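Local coordinates for decapping nuclease RAI1 (Candida albicans, PDB 5BUD), which hydrolyses NAD caps from the 5' ends of RNAs and directly binds, stabilises and stimulates the exoribonuclease RAT1, at residues A[126-131]-A[385-390]; A[250-253]-A[257-260]. All coordinates share one frame; numbering follows the deposited sequence.

Overall arrangement
The two contacts share no helix or strand and lie on opposite sides of the chain's centre, their own centres about 48 Å apart. Contact 1 is buried and long-range: it ties the hairpin of strands 121-128 and 131-136 to the last helix, 381-389, through a salt bridge and charged hydrogen bonds, about 24 Å from the bound RNA at the nearest atoms. Contact 2 is local and lies at the surface, where strand 243-250, carrying the metal ligands Glu245 and Leu246, turns into helix 255-275 beside a uridine of chain C. Its chemistry is a mixture of a weak hydrogen bond from a glutamine amide, apolar touches and a local ion pair.

Contact 1: residues A[126-131]-A[385-390]; sequences VPFDGQ and EWRQSL
Arg387 of the C-terminal helix 381-389 reaches the type I' turn (Phe128 to Gln131) of the β-hairpin formed by strands 121-128 and 131-136, and two side chains of the turn grip its guanidinium. Its NH1 makes a salt bridge with Asp129 OD2 (2.8 Å), meeting the carboxylate on the anti side and 23° out of its plane. Gln131 OE1 is held end-on by two nitrogens, NH2 at 2.9 Å and NH1 at 3.0 Å. It lies close to the guanidinium plane, while NH1 stands above the plane of the Gln131 amide. NH1 is therefore shared between a charged and a neutral acceptor. The Arg387 chain bends at chi2 (-67°), and its aliphatic root passes Phe128 obliquely, CB lying 3.9 Å from CE1 of the ring.

Neighbouring groups fix both partners. Gln131 NE2 donates to the carbonyls of Ile96 and Ser98, consistent with holding the amide so that OE1 faces the arginine. From helix 78-92, Glu89 pairs with Arg387 NE and also accepts from Trp386 NE1, so the buried positive charge has two acidic partners. A water completes the link between turn and helix, donating to Asp129 OD2 and to the backbone O of Arg387, each at 2.7 Å.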
loop_
_atom_site.group_PDB
_atom_site.type_symbol
_atom_site.label_atom_id
_atom_site.label_comp_id
_atom_site.label_asym_id
_atom_site.label_seq_id
_atom_site.Cartn_x
_atom_site.Cartn_y
_atom_site.Cartn_z
ATOM N N VAL A 126 -7.444 9.860 14.878
ATOM C CA VAL A 126 -7.573 11.247 15.303
ATOM C C VAL A 126 -8.824 11.825 14.628
ATOM O O VAL A 126 -8.834 12.014 13.421
ATOM C CB VAL A 126 -6.323 12.071 14.938
ATOM C CG1 VAL A 126 -6.499 13.538 15.335
ATOM C CG2 VAL A 126 -5.074 11.481 15.588
ATOM N N PRO A 127 -9.891 12.070 15.406
ATOM C CA PRO A 127 -11.077 12.704 14.842
ATOM C C PRO A 127 -10.859 14.195 14.637
ATOM O O PRO A 127 -10.327 14.889 15.546
ATOM C CB PRO A 127 -12.154 12.474 15.902
ATOM C CG PRO A 127 -11.590 11.486 16.860
ATOM C CD PRO A 127 -10.110 11.642 16.802
ATOM N N PHE A 128 -11.284 14.696 13.473
ATOM C CA PHE A 128 -11.149 16.119 13.164
ATOM C C PHE A 128 -12.061 16.522 12.021
ATOM O O PHE A 128 -12.101 15.865 10.979
ATOM C CB PHE A 128 -9.686 16.486 12.836
ATOM C CG PHE A 128 -9.511 17.923 12.443
ATOM C CD1 PHE A 128 -9.314 18.275 11.118
ATOM C CD2 PHE A 128 -9.634 18.933 13.386
ATOM C CE1 PHE A 128 -9.201 19.602 10.746
ATOM C CE2 PHE A 128 -9.525 20.262 13.018
ATOM C CZ PHE A 128 -9.317 20.600 11.692
ATOM N N ASP A 129 -12.812 17.599 12.240
ATOM C CA ASP A 129 -13.720 18.131 11.245
ATOM C C ASP A 129 -14.679 17.098 10.684
ATOM O O ASP A 129 -14.942 17.081 9.498
ATOM C CB ASP A 129 -12.922 18.760 10.100
ATOM C CG ASP A 129 -13.774 19.679 9.237
ATOM O OD1 ASP A 129 -14.805 20.155 9.751
ATOM O OD2 ASP A 129 -13.417 19.905 8.057
ATOM N N GLY A 130 -15.162 16.219 11.537
ATOM C CA GLY A 130 -16.184 15.234 11.172
ATOM C C GLY A 130 -15.623 14.000 10.495
ATOM O O GLY A 130 -16.381 13.214 9.938
ATOM N N GLN A 131 -14.292 13.857 10.512
ATOM C CA GLN A 131 -13.601 12.726 9.885
ATOM C C GLN A 131 -12.588 12.084 10.812
ATOM O O GLN A 131 -12.116 12.708 11.740
ATOM C CB GLN A 131 -12.902 13.172 8.602
ATOM C CG GLN A 131 -13.882 13.842 7.672
ATOM C CD GLN A 131 -13.287 14.333 6.387
ATOM O OE1 GLN A 131 -12.291 15.054 6.381
ATOM N NE2 GLN A 131 -13.940 13.997 5.283
ATOM N N GLU A 385 -6.340 25.120 9.796
ATOM C CA GLU A 385 -6.785 26.466 9.394
ATOM C C GLU A 385 -7.617 26.407 8.135
ATOM O O GLU A 385 -8.684 27.017 8.066
ATOM C CB GLU A 385 -5.607 27.399 9.141
ATOM C CG GLU A 385 -6.048 28.817 8.871
ATOM C CD GLU A 385 -4.907 29.765 8.567
ATOM O OE1 GLU A 385 -3.790 29.581 9.086
ATOM O OE2 GLU A 385 -5.156 30.711 7.806
ATOM N N TRP A 386 -7.122 25.685 7.124
ATOM C CA TRP A 386 -7.912 25.509 5.907
ATOM C C TRP A 386 -9.315 25.004 6.244
ATOM O O TRP A 386 -10.304 25.577 5.792
ATOM C CB TRP A 386 -7.232 24.580 4.894
ATOM C CG TRP A 386 -8.212 24.029 3.881
ATOM C CD1 TRP A 386 -8.631 22.722 3.757
ATOM C CD2 TRP A 386 -8.940 24.777 2.888
ATOM N NE1 TRP A 386 -9.570 22.616 2.743
ATOM C CE2 TRP A 386 -9.774 23.853 2.193
ATOM C CE3 TRP A 386 -8.975 26.128 2.518
ATOM C CZ2 TRP A 386 -10.607 24.241 1.149
ATOM C CZ3 TRP A 386 -9.824 26.512 1.479
ATOM C CH2 TRP A 386 -10.625 25.569 0.808
ATOM N N ARG A 387 -9.419 23.942 7.031
ATOM C CA ARG A 387 -10.750 23.374 7.309
ATOM C C ARG A 387 -11.680 24.288 8.155
ATOM O O ARG A 387 -12.922 24.335 7.941
ATOM C CB ARG A 387 -10.649 21.986 7.952
ATOM C CG ARG A 387 -10.140 20.895 7.006
ATOM C CD ARG A 387 -11.149 20.608 5.892
ATOM N NE ARG A 387 -10.869 19.365 5.182
ATOM C CZ ARG A 387 -11.221 18.149 5.601
ATOM N NH1 ARG A 387 -11.849 17.985 6.750
ATOM N NH2 ARG A 387 -10.904 17.084 4.866
ATOM N N GLN A 388 -11.084 24.999 9.108
ATOM C CA GLN A 388 -11.828 25.973 9.918
ATOM C C GLN A 388 -12.371 27.097 9.043
ATOM O O GLN A 388 -13.458 27.603 9.305
ATOM C CB GLN A 388 -10.950 26.562 11.019
ATOM C CG GLN A 388 -10.636 25.580 12.136
ATOM C CD GLN A 388 -9.346 25.910 12.866
ATOM O OE1 GLN A 388 -8.656 26.892 12.549
ATOM N NE2 GLN A 388 -8.992 25.070 13.824
ATOM N N SER A 389 -11.621 27.455 8.002
ATOM C CA SER A 389 -12.014 28.524 7.063
ATOM C C SER A 389 -13.261 28.237 6.222
ATOM O O SER A 389 -13.916 29.175 5.771
ATOM C CB SER A 389 -10.863 28.871 6.114
ATOM O OG SER A 389 -10.839 28.015 4.984
ATOM N N LEU A 390 -13.582 26.965 5.996
ATOM C CA LEU A 390 -14.789 26.599 5.229
ATOM C C LEU A 390 -16.061 26.737 6.064
ATOM O O LEU A 390 -17.166 26.726 5.525
ATOM C CB LEU A 390 -14.696 25.160 4.697
ATOM C CG LEU A 390 -13.627 24.868 3.633
ATOM C CD1 LEU A 390 -13.591 23.393 3.239
ATOM C CD2 LEU A 390 -13.887 25.730 2.398
HETATM O O HOH W 1 -14.309 22.251 7.056
#

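Contact 2: residues A[250-253]-A[257-260]; sequences RIIE and QVVS. With nucleotides of chain C.
Ile252 and Gln257 bring the loop after strand 243-250 to within 5.5 Å (CA to CA) of the first turn of helix 255-275. Gln257 is the buried centre of this strand-to-helix connection in the PD-(D/E)XK nuclease fold. A chi1 of -54° sets its CG opposite the carbonyl carbon, and the straight chain carries the amide to the loop backbone, where NE2 gives a weak, bent hydrogen bond to Ile251 O (2.9 Å, 119° at the hydrogen). Glu253 N is nearly as close to NE2, but both are donors and no bond joins them. Glu253 lies alongside Gln257, its CB 3.3 Å from OE1. Ile252 and Gln257 run alongside with opposite headings: CG2 of the isoleucine meets CB of Gln257 at 3.5 Å and then Val258 CG2 at 3.8 Å, a small apolar patch at the surface.

Arg250 presents one face of its guanidinium to Gln257 OE1, 3.6 Å from NH1, and NH2 forms a salt bridge with Glu253 OE1 (2.6 Å). At the start of the helix, Asn254 OD1 accepts from Gln257 N.

U4 of chain C lies against this junction, its ribose near Arg250 and Gln257 and its base O2 3.2 Å from Ser260 CB. Gln257 CG and CD sit too close to that ribose, so the amide's exact position, and the contacts resting on it, are uncertain. The polar, partly charged surface is consistent with an RNA contact in which the Glu253 pairing would temper the charge Arg250 offers the nucleotide.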
loop_
_atom_site.group_PDB
_atom_site.type_symbol
_atom_site.label_atom_id
_atom_site.label_comp_id
_atom_site.label_asym_id
_atom_site.label_seq_id
_atom_site.Cartn_x
_atom_site.Cartn_y
_atom_site.Cartn_z
ATOM N N ARG A 250 10.282 -15.627 -6.534
ATOM C CA ARG A 250 11.078 -16.734 -7.050
ATOM C C ARG A 250 10.189 -17.639 -7.897
ATOM O O ARG A 250 9.028 -17.828 -7.587
ATOM C CB ARG A 250 11.713 -17.547 -5.925
ATOM C CG ARG A 250 12.774 -18.503 -6.443
ATOM C CD ARG A 250 13.102 -19.618 -5.464
ATOM N NE ARG A 250 13.719 -20.756 -6.149
ATOM C CZ ARG A 250 14.096 -21.879 -5.544
ATOM N NH1 ARG A 250 13.955 -22.023 -4.230
ATOM N NH2 ARG A 250 14.648 -22.857 -6.251
ATOM N N ILE A 251 10.732 -18.178 -8.976
ATOM C CA ILE A 251 10.054 -19.262 -9.720
ATOM C C ILE A 251 9.649 -20.368 -8.718
ATOM O O ILE A 251 10.262 -20.529 -7.661
ATOM C CB ILE A 251 10.903 -19.824 -10.917
ATOM C CG1 ILE A 251 12.386 -19.993 -10.585
ATOM C CG2 ILE A 251 10.868 -18.893 -12.102
ATOM C CD1 ILE A 251 12.673 -20.895 -9.403
ATOM N N ILE A 252 8.565 -21.075 -9.013
ATOM C CA ILE A 252 7.959 -22.004 -8.046
ATOM C C ILE A 252 8.356 -23.456 -8.352
ATOM O O ILE A 252 8.241 -23.895 -9.491
ATOM C CB ILE A 252 6.430 -21.823 -8.032
ATOM C CG1 ILE A 252 6.080 -20.403 -7.553
ATOM C CG2 ILE A 252 5.780 -22.851 -7.110
ATOM C CD1 ILE A 252 4.810 -19.851 -8.149
ATOM N N GLU A 253 8.809 -24.187 -7.328
ATOM C CA GLU A 253 9.436 -25.516 -7.512
ATOM C C GLU A 253 8.829 -26.667 -6.706
ATOM O O GLU A 253 9.022 -27.820 -7.069
ATOM C CB GLU A 253 10.928 -25.460 -7.191
ATOM C CG GLU A 253 11.667 -24.356 -7.926
ATOM C CD GLU A 253 13.124 -24.681 -8.187
ATOM O OE1 GLU A 253 13.817 -25.091 -7.231
ATOM O OE2 GLU A 253 13.579 -24.507 -9.336
ATOM N N GLN A 257 6.185 -23.927 -2.084
ATOM C CA GLN A 257 6.308 -22.660 -2.800
ATOM C C GLN A 257 4.951 -22.214 -3.318
ATOM O O GLN A 257 4.661 -21.017 -3.357
ATOM C CB GLN A 257 7.346 -22.756 -3.929
ATOM C CG GLN A 257 8.707 -23.246 -3.441
ATOM C CD GLN A 257 9.865 -23.096 -4.426
ATOM O OE1 GLN A 257 10.849 -23.840 -4.335
ATOM N NE2 GLN A 257 9.792 -22.110 -5.330
ATOM N N VAL A 258 4.102 -23.174 -3.677
ATOM C CA VAL A 258 2.741 -22.865 -4.076
ATOM C C VAL A 258 1.905 -22.209 -2.970
ATOM O O VAL A 258 1.171 -21.252 -3.262
ATOM C CB VAL A 258 2.012 -24.130 -4.585
ATOM C CG1 VAL A 258 0.545 -23.853 -4.780
ATOM C CG2 VAL A 258 2.632 -24.594 -5.880
ATOM N N VAL A 259 1.982 -22.692 -1.721
ATOM C CA VAL A 259 1.187 -22.052 -0.663
ATOM C C VAL A 259 1.751 -20.681 -0.300
ATOM O O VAL A 259 0.993 -19.753 -0.051
ATOM C CB VAL A 259 0.841 -22.921 0.596
ATOM C CG1 VAL A 259 1.165 -24.396 0.392
ATOM C CG2 VAL A 259 1.459 -22.376 1.878
ATOM N N SER A 260 3.067 -20.540 -0.324
ATOM C CA SER A 260 3.675 -19.239 -0.117
ATOM C C SER A 260 3.279 -18.241 -1.217
ATOM O O SER A 260 3.002 -17.067 -0.932
ATOM C CB SER A 260 5.197 -19.396 -0.060
ATOM O OG SER A 260 5.783 -18.159 0.228
ATOM P P U C 4 14.041 -17.278 -1.472
ATOM O OP1 U C 4 15.328 -17.953 -1.162
ATOM O OP2 U C 4 13.928 -16.395 -2.647
ATOM O "O5'" U C 4 12.917 -18.399 -1.565
ATOM C "C5'" U C 4 12.878 -19.464 -0.601
ATOM C "C4'" U C 4 12.609 -20.759 -1.316
ATOM O "O4'" U C 4 12.035 -21.721 -0.392
ATOM C "C3'" U C 4 11.538 -20.624 -2.375
ATOM O "O3'" U C 4 11.653 -21.731 -3.252
ATOM C "C2'" U C 4 10.288 -20.571 -1.503
ATOM O "O2'" U C 4 9.054 -20.730 -2.175
ATOM C "C1'" U C 4 10.618 -21.640 -0.450
ATOM N N1 U C 4 10.118 -21.334 0.901
ATOM C C2 U C 4 8.873 -20.742 1.008
ATOM O O2 U C 4 8.183 -20.469 0.040
ATOM N N3 U C 4 8.469 -20.475 2.292
ATOM C C4 U C 4 9.161 -20.732 3.456
ATOM O O4 U C 4 8.658 -20.430 4.539
ATOM C C5 U C 4 10.440 -21.346 3.264
ATOM C C6 U C 4 10.865 -21.620 2.024
#